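Local coordinates for Rx protein (Solanum tuberosum, PDB 4M70), which probably acts as an intracellular NB-LRR immune receptor that triggers plant defence, this chain being its N-terminal coiled-coil (CC) domain, at residues R78-A83 / S90-E95; D71-E76 / F98-A103; E59-E64 / D108-Q113; E22-D27 / W94-V99. All coordinates share one frame; numbering follows the deposited sequence.

Interaction 1 of 4, residues R78-A83 / S90-E95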
loop_
_atom_site.group_PDB
_atom_site.type_symbol
_atom_site.label_atom_id
_atom_site.label_comp_id
_atom_site.label_asym_id
_atom_site.label_seq_id
_atom_site.Cartn_x
_atom_site.Cartn_y
_atom_site.Cartn_z
ATOM N N ARG A 78 -1.092 11.364 -10.385
ATOM C CA ARG A 78 -1.545 12.195 -11.496
ATOM C C ARG A 78 -2.446 13.320 -10.986
ATOM O O ARG A 78 -2.356 14.456 -11.457
ATOM C CB ARG A 78 -2.271 11.369 -12.563
ATOM C CG ARG A 78 -1.354 10.543 -13.457
ATOM C CD ARG A 78 -2.095 10.021 -14.687
ATOM N NE ARG A 78 -3.132 9.044 -14.359
ATOM C CZ ARG A 78 -2.912 7.737 -14.235
ATOM N NH1 ARG A 78 -1.690 7.245 -14.406
ATOM N NH2 ARG A 78 -3.910 6.919 -13.938
ATOM N N ASN A 79 -3.295 13.012 -10.008
ATOM C CA ASN A 79 -4.140 14.042 -9.406
ATOM C C ASN A 79 -3.331 15.116 -8.669
ATOM O O ASN A 79 -3.725 16.283 -8.648
ATOM C CB ASN A 79 -5.204 13.423 -8.494
ATOM C CG ASN A 79 -6.273 12.669 -9.273
ATOM O OD1 ASN A 79 -6.439 12.869 -10.475
ATOM N ND2 ASN A 79 -7.004 11.795 -8.588
ATOM N N VAL A 80 -2.198 14.725 -8.085
ATOM C CA VAL A 80 -1.272 15.678 -7.466
ATOM C C VAL A 80 -0.668 16.595 -8.529
ATOM O O VAL A 80 -0.553 17.808 -8.328
ATOM C CB VAL A 80 -0.129 14.976 -6.678
ATOM C CG1 VAL A 80 1.029 15.939 -6.419
ATOM C CG2 VAL A 80 -0.640 14.405 -5.363
ATOM N N PHE A 81 -0.283 16.014 -9.662
ATOM C CA PHE A 81 0.277 16.810 -10.754
ATOM C C PHE A 81 -0.725 17.846 -11.246
ATOM O O PHE A 81 -0.360 18.977 -11.563
ATOM C CB PHE A 81 0.718 15.912 -11.912
ATOM C CG PHE A 81 1.298 16.663 -13.082
ATOM C CD1 PHE A 81 0.497 17.004 -14.164
ATOM C CD2 PHE A 81 2.641 17.016 -13.110
ATOM C CE1 PHE A 81 1.019 17.693 -15.251
ATOM C CE2 PHE A 81 3.171 17.709 -14.196
ATOM C CZ PHE A 81 2.358 18.046 -15.265
ATOM N N LEU A 82 -1.991 17.455 -11.294
ATOM C CA LEU A 82 -3.038 18.306 -11.831
ATOM C C LEU A 82 -3.592 19.266 -10.786
ATOM O O LEU A 82 -4.469 20.075 -11.090
ATOM C CB LEU A 82 -4.166 17.446 -12.404
ATOM C CG LEU A 82 -3.807 16.605 -13.631
ATOM C CD1 LEU A 82 -4.944 15.651 -13.990
ATOM C CD2 LEU A 82 -3.457 17.496 -14.817
ATOM N N ALA A 83 -3.089 19.167 -9.555
ATOM C CA ALA A 83 -3.616 19.968 -8.454
ATOM C C ALA A 83 -3.556 21.464 -8.746
ATOM O O ALA A 83 -2.492 22.020 -9.025
ATOM C CB ALA A 83 -2.869 19.653 -7.167
ATOM N N SER A 90 -3.847 18.215 -1.173
ATOM C CA SER A 90 -3.878 17.475 0.081
ATOM C C SER A 90 -4.761 16.239 0.000
ATOM O O SER A 90 -4.407 15.188 0.528
ATOM C CB SER A 90 -4.331 18.373 1.236
ATOM O OG SER A 90 -5.707 18.695 1.127
ATOM N N ARG A 91 -5.913 16.370 -0.649
ATOM C CA ARG A 91 -6.804 15.230 -0.821
ATOM C C ARG A 91 -6.093 14.111 -1.584
ATOM O O ARG A 91 -6.175 12.939 -1.200
ATOM C CB ARG A 91 -8.109 15.650 -1.504
ATOM C CG ARG A 91 -9.068 14.507 -1.806
ATOM C CD ARG A 91 -10.308 15.044 -2.498
ATOM N NE ARG A 91 -11.040 15.960 -1.622
ATOM C CZ ARG A 91 -12.180 16.567 -1.944
ATOM N NH1 ARG A 91 -12.736 16.360 -3.131
ATOM N NH2 ARG A 91 -12.768 17.384 -1.078
ATOM N N ALA A 92 -5.395 14.472 -2.660
ATOM C CA ALA A 92 -4.655 13.469 -3.431
ATOM C C ALA A 92 -3.518 12.800 -2.636
ATOM O O ALA A 92 -3.361 11.565 -2.672
ATOM C CB ALA A 92 -4.128 14.075 -4.725
ATOM N N MET A 93 -2.736 13.606 -1.914
ATOM C CA MET A 93 -1.664 13.063 -1.076
ATOM C C MET A 93 -2.235 12.096 -0.048
ATOM O O MET A 93 -1.733 10.980 0.131
ATOM C CB MET A 93 -0.895 14.179 -0.362
ATOM C CG MET A 93 0.022 15.011 -1.238
ATOM S SD MET A 93 0.832 16.314 -0.282
ATOM C CE MET A 93 1.853 15.356 0.842
ATOM N N TRP A 94 -3.312 12.533 0.598
ATOM C CA TRP A 94 -3.993 11.748 1.614
ATOM C C TRP A 94 -4.431 10.424 1.027
ATOM O O TRP A 94 -4.323 9.372 1.670
ATOM C CB TRP A 94 -5.215 12.511 2.135
ATOM C CG TRP A 94 -5.915 11.859 3.300
ATOM C CD1 TRP A 94 -5.787 12.184 4.622
ATOM C CD2 TRP A 94 -6.844 10.764 3.244
ATOM N NE1 TRP A 94 -6.586 11.364 5.387
ATOM C CE2 TRP A 94 -7.242 10.488 4.566
ATOM C CE3 TRP A 94 -7.379 9.997 2.205
ATOM C CZ2 TRP A 94 -8.151 9.472 4.872
ATOM C CZ3 TRP A 94 -8.278 8.989 2.514
ATOM C CH2 TRP A 94 -8.653 8.736 3.835
ATOM N N GLU A 95 -4.940 10.481 -0.197
ATOM C CA GLU A 95 -5.403 9.278 -0.859
ATOM C C GLU A 95 -4.241 8.300 -1.077
ATOM O O GLU A 95 -4.385 7.084 -0.871
ATOM C CB GLU A 95 -6.089 9.619 -2.178
ATOM C CG GLU A 95 -6.897 8.469 -2.720
ATOM C CD GLU A 95 -8.084 8.155 -1.830
ATOM O OE1 GLU A 95 -8.616 9.096 -1.201
ATOM O OE2 GLU A 95 -8.484 6.973 -1.753
#
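V80 and A92 meet where the last turns of helix 56-81 come up against the start of helix 86-119, their CA atoms only 5.7 Å apart. The tight part of the contact is a single methyl on each side: V80 CG2 rests 3.6 Å from A92 CB. The chi1 of 163° sets CG1 opposite the backbone N and leaves CG2 lying beside that N, aimed across at the alanine. The same methyl also reaches the M93 side chain, with V80 CG2 4.2 Å from M93 CG. Having nothing beyond CB, A92 lets the two backbones come this near, and both V80 and A92 are buried.

On the outer side the fit is looser. N79 touches A92 with its CB alone, 4.0 Å from A92 CB, while its amide turns back along its own helix, where ND2 hydrogen-bonds to OE1 of E76.

No hydrogen bond crosses between the segments. The contact lies next to the short turn that joins helices 56-81 and 86-119, with E76 continuing the seam alongside A92, and with T24 at the end of helix 4-24 packing against V80.

Interaction 2 of 4, residues D71-E76 / F98-A103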
loop_
_atom_site.group_PDB
_atom_site.type_symbol
_atom_site.label_atom_id
_atom_site.label_comp_id
_atom_site.label_asym_id
_atom_site.label_seq_id
_atom_site.Cartn_x
_atom_site.Cartn_y
_atom_site.Cartn_z
ATOM N N ASP A 71 -2.100 0.911 -9.453
ATOM C CA ASP A 71 -3.010 1.715 -10.261
ATOM C C ASP A 71 -3.500 2.944 -9.499
ATOM O O ASP A 71 -3.514 4.065 -10.034
ATOM C CB ASP A 71 -4.196 0.871 -10.726
ATOM C CG ASP A 71 -3.800 -0.187 -11.740
ATOM O OD1 ASP A 71 -2.723 -0.054 -12.357
ATOM O OD2 ASP A 71 -4.561 -1.161 -11.902
ATOM N N MET A 72 -3.871 2.737 -8.237
ATOM C CA MET A 72 -4.366 3.835 -7.401
ATOM C C MET A 72 -3.316 4.914 -7.103
ATOM O O MET A 72 -3.607 6.115 -7.155
ATOM C CB MET A 72 -4.956 3.281 -6.104
ATOM C CG MET A 72 -6.307 2.586 -6.302
ATOM S SD MET A 72 -6.882 1.771 -4.793
ATOM C CE MET A 72 -8.534 1.262 -5.270
ATOM N N VAL A 73 -2.098 4.483 -6.788
ATOM C CA VAL A 73 -1.006 5.412 -6.533
ATOM C C VAL A 73 -0.666 6.211 -7.797
ATOM O O VAL A 73 -0.451 7.425 -7.735
ATOM C CB VAL A 73 0.249 4.683 -5.986
ATOM C CG1 VAL A 73 1.462 5.606 -5.990
ATOM C CG2 VAL A 73 -0.015 4.137 -4.581
ATOM N N ASP A 74 -0.625 5.526 -8.939
ATOM C CA ASP A 74 -0.392 6.193 -10.222
ATOM C C ASP A 74 -1.449 7.275 -10.474
ATOM O O ASP A 74 -1.130 8.428 -10.823
ATOM C CB ASP A 74 -0.404 5.178 -11.366
ATOM C CG ASP A 74 0.917 4.452 -11.511
ATOM O OD1 ASP A 74 1.930 4.960 -10.987
ATOM O OD2 ASP A 74 0.939 3.380 -12.158
ATOM N N SER A 75 -2.710 6.891 -10.282
ATOM C CA SER A 75 -3.836 7.784 -10.540
ATOM C C SER A 75 -3.825 9.011 -9.634
ATOM O O SER A 75 -3.954 10.150 -10.097
ATOM C CB SER A 75 -5.154 7.027 -10.377
ATOM O OG SER A 75 -6.261 7.835 -10.744
ATOM N N GLU A 76 -3.632 8.775 -8.339
ATOM C CA GLU A 76 -3.648 9.860 -7.373
ATOM C C GLU A 76 -2.432 10.770 -7.499
ATOM O O GLU A 76 -2.525 11.973 -7.256
ATOM C CB GLU A 76 -3.799 9.303 -5.954
ATOM C CG GLU A 76 -5.129 8.585 -5.737
ATOM C CD GLU A 76 -6.333 9.511 -5.812
ATOM O OE1 GLU A 76 -6.159 10.745 -5.740
ATOM O OE2 GLU A 76 -7.466 8.999 -5.937
ATOM N N PHE A 98 -3.267 6.748 2.403
ATOM C CA PHE A 98 -4.300 5.825 2.848
ATOM C C PHE A 98 -4.251 4.511 2.083
ATOM O O PHE A 98 -4.309 3.423 2.683
ATOM C CB PHE A 98 -5.677 6.472 2.710
ATOM C CG PHE A 98 -6.811 5.601 3.164
ATOM C CD1 PHE A 98 -7.531 4.848 2.250
ATOM C CD2 PHE A 98 -7.156 5.529 4.506
ATOM C CE1 PHE A 98 -8.578 4.041 2.663
ATOM C CE2 PHE A 98 -8.205 4.731 4.924
ATOM C CZ PHE A 98 -8.912 3.981 4.004
ATOM N N VAL A 99 -4.142 4.608 0.759
ATOM C CA VAL A 99 -4.094 3.394 -0.045
ATOM C C VAL A 99 -2.831 2.585 0.255
ATOM O O VAL A 99 -2.893 1.356 0.362
ATOM C CB VAL A 99 -4.251 3.672 -1.568
ATOM C CG1 VAL A 99 -3.045 4.400 -2.128
ATOM C CG2 VAL A 99 -4.479 2.379 -2.320
ATOM N N LEU A 100 -1.703 3.268 0.443
ATOM C CA LEU A 100 -0.469 2.548 0.731
ATOM C C LEU A 100 -0.486 1.845 2.085
ATOM O O LEU A 100 0.016 0.728 2.212
ATOM C CB LEU A 100 0.745 3.468 0.608
ATOM C CG LEU A 100 1.150 3.752 -0.836
ATOM C CD1 LEU A 100 2.320 4.722 -0.908
ATOM C CD2 LEU A 100 1.483 2.436 -1.518
ATOM N N GLU A 101 -1.066 2.488 3.094
ATOM C CA GLU A 101 -1.223 1.830 4.393
ATOM C C GLU A 101 -2.191 0.632 4.327
ATOM O O GLU A 101 -1.916 -0.418 4.923
ATOM C CB GLU A 101 -1.614 2.835 5.476
ATOM C CG GLU A 101 -1.654 2.230 6.875
ATOM C CD GLU A 101 -0.319 1.743 7.399
ATOM O OE1 GLU A 101 0.738 2.149 6.874
ATOM O OE2 GLU A 101 -0.341 0.913 8.332
ATOM N N GLN A 102 -3.324 0.791 3.637
ATOM C CA GLN A 102 -4.257 -0.334 3.474
ATOM C C GLN A 102 -3.565 -1.524 2.800
ATOM O O GLN A 102 -3.665 -2.685 3.245
ATOM C CB GLN A 102 -5.481 0.079 2.654
ATOM C CG GLN A 102 -6.395 1.097 3.311
ATOM C CD GLN A 102 -7.507 0.456 4.122
ATOM O OE1 GLN A 102 -7.371 0.237 5.327
ATOM N NE2 GLN A 102 -8.613 0.142 3.458
ATOM N N ALA A 103 -2.849 -1.209 1.725
ATOM C CA ALA A 103 -2.127 -2.203 0.944
ATOM C C ALA A 103 -1.084 -2.905 1.799
ATOM O O ALA A 103 -0.974 -4.131 1.773
ATOM C CB ALA A 103 -1.467 -1.547 -0.253
#
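V99 is the bump at the centre of this contact, its two methyls reaching M72 and V73, neighbours on the opposite helix. V99 CG2 lies 3.5 Å from M72 SD and also packs on the CB of M72, so this methyl sits in the elbow between the root of the methionine and its sulfur. V99 CG1 takes the other side and meets V73 CG2 at 3.9 Å. The chi1 of 69° produces this split, since it tucks CG1 between the backbone N and the carbonyl carbon and sends CG2 to the far side from N.

V73 answers with a single methyl. Its CG2 enters the hollow between V99 and L100, 3.8 Å from L100 CD2, and the valine and leucine side chains cross at about a right angle. The leucine's end comes closer to the facing helix than its root does, which closes that side of the hollow.

M72 starts toward V99 but, extended beyond CG, carries its end away to the exposed border of the interface. There aromatic side chains of another protein chain pack on M72 and on V99. The opposite border faces inward: T16 and S20 of helix 4-24 touch V73, and I17 of that helix and F31 of helix 29-42 touch L100.

The axes of the two short segments approach to 10.1 Å at 170°, nearly antiparallel. Such interdigitated apolar side chains between adjacent antiparallel helices are characteristic of a helical bundle, here the four-helix CC domain of Rx.

Interaction 3 of 4, residues E59-E64 / D108-Q113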
loop_
_atom_site.group_PDB
_atom_site.type_symbol
_atom_site.label_atom_id
_atom_site.label_comp_id
_atom_site.label_asym_id
_atom_site.label_seq_id
_atom_site.Cartn_x
_atom_site.Cartn_y
_atom_site.Cartn_z
ATOM N N GLU A 59 -0.421 -16.004 -3.010
ATOM C CA GLU A 59 0.350 -15.303 -4.028
ATOM C C GLU A 59 -0.582 -14.512 -4.944
ATOM O O GLU A 59 -0.265 -13.393 -5.346
ATOM C CB GLU A 59 1.233 -16.273 -4.814
ATOM C CG GLU A 59 2.159 -15.578 -5.795
ATOM C CD GLU A 59 3.320 -16.452 -6.211
ATOM O OE1 GLU A 59 4.347 -15.906 -6.669
ATOM O OE2 GLU A 59 3.218 -17.685 -6.051
ATOM N N VAL A 60 -1.726 -15.104 -5.279
ATOM C CA VAL A 60 -2.750 -14.410 -6.053
ATOM C C VAL A 60 -3.197 -13.161 -5.296
ATOM O O VAL A 60 -3.289 -12.067 -5.872
ATOM C CB VAL A 60 -3.973 -15.321 -6.329
ATOM C CG1 VAL A 60 -5.133 -14.518 -6.908
ATOM C CG2 VAL A 60 -3.595 -16.455 -7.268
ATOM N N GLU A 61 -3.441 -13.329 -3.999
ATOM C CA GLU A 61 -3.860 -12.217 -3.144
ATOM C C GLU A 61 -2.856 -11.052 -3.164
ATOM O O GLU A 61 -3.229 -9.892 -3.408
ATOM C CB GLU A 61 -4.073 -12.714 -1.703
ATOM C CG GLU A 61 -5.082 -13.860 -1.583
ATOM C CD GLU A 61 -5.149 -14.459 -0.186
ATOM O OE1 GLU A 61 -4.349 -14.051 0.686
ATOM O OE2 GLU A 61 -5.985 -15.366 0.028
ATOM N N ILE A 62 -1.580 -11.378 -2.956
ATOM C CA ILE A 62 -0.519 -10.376 -2.967
ATOM C C ILE A 62 -0.379 -9.697 -4.325
ATOM O O ILE A 62 -0.271 -8.469 -4.410
ATOM C CB ILE A 62 0.843 -10.984 -2.565
ATOM C CG1 ILE A 62 0.842 -11.404 -1.093
ATOM C CG2 ILE A 62 1.962 -9.988 -2.793
ATOM C CD1 ILE A 62 2.149 -12.039 -0.635
ATOM N N VAL A 63 -0.377 -10.500 -5.382
ATOM C CA VAL A 63 -0.249 -9.974 -6.735
ATOM C C VAL A 63 -1.344 -8.975 -7.092
ATOM O O VAL A 63 -1.051 -7.836 -7.498
ATOM C CB VAL A 63 -0.214 -11.119 -7.776
ATOM C CG1 VAL A 63 -0.506 -10.602 -9.183
ATOM C CG2 VAL A 63 1.125 -11.828 -7.730
ATOM N N GLU A 64 -2.600 -9.385 -6.924
ATOM C CA GLU A 64 -3.700 -8.497 -7.286
ATOM C C GLU A 64 -3.713 -7.255 -6.392
ATOM O O GLU A 64 -3.903 -6.140 -6.893
ATOM C CB GLU A 64 -5.049 -9.222 -7.320
ATOM C CG GLU A 64 -6.126 -8.343 -7.959
ATOM C CD GLU A 64 -7.389 -9.092 -8.356
ATOM O OE1 GLU A 64 -7.485 -10.312 -8.095
ATOM O OE2 GLU A 64 -8.272 -8.454 -8.973
ATOM N N ASP A 108 1.202 -7.399 4.578
ATOM C CA ASP A 108 1.816 -7.874 5.816
ATOM C C ASP A 108 1.064 -9.093 6.350
ATOM O O ASP A 108 1.673 -10.128 6.669
ATOM C CB ASP A 108 1.855 -6.763 6.869
ATOM C CG ASP A 108 2.434 -7.230 8.194
ATOM O OD1 ASP A 108 3.667 -7.408 8.285
ATOM O OD2 ASP A 108 1.653 -7.409 9.152
ATOM N N SER A 109 -0.262 -8.979 6.405
ATOM C CA SER A 109 -1.101 -10.085 6.858
ATOM C C SER A 109 -0.897 -11.343 6.009
ATOM O O SER A 109 -0.694 -12.450 6.537
ATOM C CB SER A 109 -2.571 -9.658 6.842
ATOM O OG SER A 109 -3.430 -10.757 7.071
ATOM N N THR A 110 -0.912 -11.159 4.691
ATOM C CA THR A 110 -0.771 -12.279 3.772
ATOM C C THR A 110 0.602 -12.936 3.883
ATOM O O THR A 110 0.717 -14.152 3.794
ATOM C CB THR A 110 -1.029 -11.858 2.310
ATOM O OG1 THR A 110 -2.297 -11.195 2.214
ATOM C CG2 THR A 110 -1.028 -13.078 1.396
ATOM N N VAL A 111 1.641 -12.132 4.080
ATOM C CA VAL A 111 2.995 -12.666 4.196
ATOM C C VAL A 111 3.184 -13.435 5.506
ATOM O O VAL A 111 3.876 -14.459 5.540
ATOM C CB VAL A 111 4.060 -11.550 4.053
ATOM C CG1 VAL A 111 5.429 -12.035 4.502
ATOM C CG2 VAL A 111 4.133 -11.070 2.611
ATOM N N LYS A 112 2.555 -12.958 6.579
ATOM C CA LYS A 112 2.602 -13.693 7.846
ATOM C C LYS A 112 1.877 -15.039 7.739
ATOM O O LYS A 112 2.383 -16.080 8.192
ATOM C CB LYS A 112 2.028 -12.843 8.981
ATOM C CG LYS A 112 2.970 -11.732 9.430
ATOM C CD LYS A 112 2.300 -10.768 10.397
ATOM C CE LYS A 112 3.258 -9.665 10.798
ATOM N NZ LYS A 112 2.579 -8.583 11.565
ATOM N N GLN A 113 0.712 -15.020 7.098
ATOM C CA GLN A 113 -0.009 -16.258 6.819
ATOM C C GLN A 113 0.840 -17.184 5.943
ATOM O O GLN A 113 0.822 -18.407 6.099
ATOM C CB GLN A 113 -1.363 -15.973 6.165
ATOM C CG GLN A 113 -2.195 -17.221 5.901
ATOM C CD GLN A 113 -3.559 -16.907 5.315
ATOM O OE1 GLN A 113 -3.920 -15.742 5.142
ATOM N NE2 GLN A 113 -4.324 -17.947 5.005
#
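T110 faces both E61 and I62, and its methyl does most of the touching. T110 CG2 lies 3.5 Å from I62 CG1, the two side chains sliding past each other in opposite directions, and the isoleucine's CD1 also lies against this methyl. The same CG2 is 3.5 Å from E61 OE1, a packing contact in which the carboxylate of an extended glutamate comes in at a slant to the threonine. Deeper in, I62 CD1 reaches past T110 to V111 CG2, 3.9 Å away, where the two side chains meet obliquely.

The next shell explains why the threonine offers carbon to its neighbours. Its chi1 of -53° places OG1 beside the backbone N and CG2 opposite it; OG1 is then hydrogen-bonded to the carbonyl oxygen of C106, one turn earlier on the same helix, and the methyl is left directed at helix 56-81. I62, with chi1 -68°, sends CG1 and CD1 across the seam toward V111. Farther out, L58, one turn before I62 on helix 56-81, packs on T110 as well.

The axes of the two short segments come within 9.9 Å and run at 159°, close to antiparallel. Inward from the seam, L42 of helix 29-42 packs on both I62 and V111, and I41 adds to V111. A6 and V10 of helix 4-24 cover I62 as well, so that residues from all four helices of the bundle gather here.

Interaction 4 of 4, residues E22-D27 / W94-V99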
loop_
_atom_site.group_PDB
_atom_site.type_symbol
_atom_site.label_atom_id
_atom_site.label_comp_id
_atom_site.label_asym_id
_atom_site.label_seq_id
_atom_site.Cartn_x
_atom_site.Cartn_y
_atom_site.Cartn_z
ATOM N N GLU A 22 9.118 10.851 -6.508
ATOM C CA GLU A 22 9.789 11.777 -7.410
ATOM C C GLU A 22 8.832 12.848 -7.912
ATOM O O GLU A 22 9.198 14.020 -8.011
ATOM C CB GLU A 22 10.391 11.029 -8.598
ATOM C CG GLU A 22 11.579 10.148 -8.251
ATOM C CD GLU A 22 12.185 9.486 -9.475
ATOM O OE1 GLU A 22 11.873 9.920 -10.607
ATOM O OE2 GLU A 22 12.965 8.525 -9.305
ATOM N N LEU A 23 7.604 12.449 -8.229
ATOM C CA LEU A 23 6.647 13.412 -8.765
ATOM C C LEU A 23 6.028 14.325 -7.707
ATOM O O LEU A 23 5.888 15.532 -7.918
ATOM C CB LEU A 23 5.534 12.704 -9.534
ATOM C CG LEU A 23 4.590 13.718 -10.175
ATOM C CD1 LEU A 23 5.363 14.586 -11.172
ATOM C CD2 LEU A 23 3.394 13.045 -10.835
ATOM N N THR A 24 5.675 13.744 -6.568
ATOM C CA THR A 24 4.864 14.420 -5.565
ATOM C C THR A 24 5.699 14.985 -4.424
ATOM O O THR A 24 5.301 15.958 -3.783
ATOM C CB THR A 24 3.813 13.458 -4.962
ATOM O OG1 THR A 24 4.473 12.447 -4.186
ATOM C CG2 THR A 24 2.995 12.796 -6.065
ATOM N N GLY A 25 6.843 14.367 -4.151
ATOM C CA GLY A 25 7.672 14.823 -3.053
ATOM C C GLY A 25 7.213 14.237 -1.731
ATOM O O GLY A 25 7.817 14.495 -0.688
ATOM N N CYS A 26 6.143 13.445 -1.779
ATOM C CA CYS A 26 5.585 12.832 -0.579
ATOM C C CYS A 26 6.590 11.924 0.106
ATOM O O CYS A 26 7.471 11.348 -0.539
ATOM C CB CYS A 26 4.328 12.020 -0.908
ATOM S SG CYS A 26 2.899 12.962 -1.470
ATOM N N ASP A 27 6.441 11.799 1.422
ATOM C CA ASP A 27 7.323 10.956 2.207
ATOM C C ASP A 27 6.748 9.555 2.213
ATOM O O ASP A 27 5.949 9.199 3.078
ATOM C CB ASP A 27 7.430 11.489 3.637
ATOM C CG ASP A 27 8.366 10.670 4.498
ATOM O OD1 ASP A 27 9.339 10.101 3.956
ATOM O OD2 ASP A 27 8.115 10.583 5.718
ATOM N N TRP A 94 -3.312 12.533 0.598
ATOM C CA TRP A 94 -3.993 11.748 1.614
ATOM C C TRP A 94 -4.431 10.424 1.027
ATOM O O TRP A 94 -4.323 9.372 1.670
ATOM C CB TRP A 94 -5.215 12.511 2.135
ATOM C CG TRP A 94 -5.915 11.859 3.300
ATOM C CD1 TRP A 94 -5.787 12.184 4.622
ATOM C CD2 TRP A 94 -6.844 10.764 3.244
ATOM N NE1 TRP A 94 -6.586 11.364 5.387
ATOM C CE2 TRP A 94 -7.242 10.488 4.566
ATOM C CE3 TRP A 94 -7.379 9.997 2.205
ATOM C CZ2 TRP A 94 -8.151 9.472 4.872
ATOM C CZ3 TRP A 94 -8.278 8.989 2.514
ATOM C CH2 TRP A 94 -8.653 8.736 3.835
ATOM N N GLU A 95 -4.940 10.481 -0.197
ATOM C CA GLU A 95 -5.403 9.278 -0.859
ATOM C C GLU A 95 -4.241 8.300 -1.077
ATOM O O GLU A 95 -4.385 7.084 -0.871
ATOM C CB GLU A 95 -6.089 9.619 -2.178
ATOM C CG GLU A 95 -6.897 8.469 -2.720
ATOM C CD GLU A 95 -8.084 8.155 -1.830
ATOM O OE1 GLU A 95 -8.616 9.096 -1.201
ATOM O OE2 GLU A 95 -8.484 6.973 -1.753
ATOM N N ILE A 96 -3.089 8.835 -1.483
ATOM C CA ILE A 96 -1.886 8.007 -1.630
ATOM C C ILE A 96 -1.478 7.323 -0.319
ATOM O O ILE A 96 -1.224 6.108 -0.289
ATOM C CB ILE A 96 -0.688 8.815 -2.178
ATOM C CG1 ILE A 96 -0.966 9.282 -3.611
ATOM C CG2 ILE A 96 0.589 7.981 -2.174
ATOM C CD1 ILE A 96 0.096 10.208 -4.151
ATOM N N PHE A 97 -1.419 8.109 0.755
ATOM C CA PHE A 97 -1.031 7.585 2.068
ATOM C C PHE A 97 -1.973 6.473 2.516
ATOM O O PHE A 97 -1.539 5.395 2.938
ATOM C CB PHE A 97 -1.035 8.679 3.129
ATOM C CG PHE A 97 0.041 9.697 2.951
ATOM C CD1 PHE A 97 1.378 9.359 3.097
ATOM C CD2 PHE A 97 -0.292 11.021 2.721
ATOM C CE1 PHE A 97 2.368 10.319 2.941
ATOM C CE2 PHE A 97 0.686 11.986 2.575
ATOM C CZ PHE A 97 2.019 11.636 2.685
ATOM N N PHE A 98 -3.267 6.748 2.403
ATOM C CA PHE A 98 -4.300 5.825 2.848
ATOM C C PHE A 98 -4.251 4.511 2.083
ATOM O O PHE A 98 -4.309 3.423 2.683
ATOM C CB PHE A 98 -5.677 6.472 2.710
ATOM C CG PHE A 98 -6.811 5.601 3.164
ATOM C CD1 PHE A 98 -7.531 4.848 2.250
ATOM C CD2 PHE A 98 -7.156 5.529 4.506
ATOM C CE1 PHE A 98 -8.578 4.041 2.663
ATOM C CE2 PHE A 98 -8.205 4.731 4.924
ATOM C CZ PHE A 98 -8.912 3.981 4.004
ATOM N N VAL A 99 -4.142 4.608 0.759
ATOM C CA VAL A 99 -4.094 3.394 -0.045
ATOM C C VAL A 99 -2.831 2.585 0.255
ATOM O O VAL A 99 -2.893 1.356 0.362
ATOM C CB VAL A 99 -4.251 3.672 -1.568
ATOM C CG1 VAL A 99 -3.045 4.400 -2.128
ATOM C CG2 VAL A 99 -4.479 2.379 -2.320
#
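F97 turns its ring edge to the backbone of D27, whose carbonyl oxygen lies in the ring plane with D27 O 3.8 Å from F97 CE1. Although the root of the phenylalanine points past the 22-27 segment, chi1 of -69° sets CG beside the backbone N and brings the end of the ring closer. C26 approaches the same ring obliquely. Its CB is 4.3 Å from F97 CZ, and its sulfur makes a Cys sulfur-aromatic contact, C26 SG standing 5.2 Å from the centroid of the F97 ring and 42° off the ring normal.

I96, one residue earlier, faces the end of helix 4-24 directly. Its CD1 meets the methyl of T24, I96 CD1 to T24 CG2 being 4.3 Å. The hydroxyl of T24 serves its own segment: OG1 accepts from the backbone N of C26 at 3.1 Å in an ST turn, with a fairly straight N-H...O angle of 162°, and also hydrogen-bonds with the carbonyl oxygen of S20. This turn, together with G25 at positive phi, ends the helix and swings C26 round toward F97.

L28, just beyond D27, packs on I96 and F97. The contact thus sets the exit of helix 4-24 and its link to helix 29-42 against helix 86-119, while S77 and V80 of helix 56-81 lie alongside I96 and T24.

How the interactions relate
Interactions 1, 2 and 3 follow one seam, between helices 56-81 and 86-119, and are nested along the hairpin: interaction 1 nearest the turn, interaction 2 with its centre 11 Å away, and interaction 3 with its centre 28 Å from that of interaction 1, on the opposite side of the chain's centre. E76 bridges the first two, with E76 O 3.7 Å from A92 CB. Interaction 4 brings helix 4-24 to the same region, its centre 8 Å from those of interactions 1 and 2. It touches interaction 1 where M93 CE lies 3.5 Å from C26 SG, and interaction 2 where E76 CB is 3.7 Å from I96 CG1. A chain of another protein packs on M72, F97 and V99.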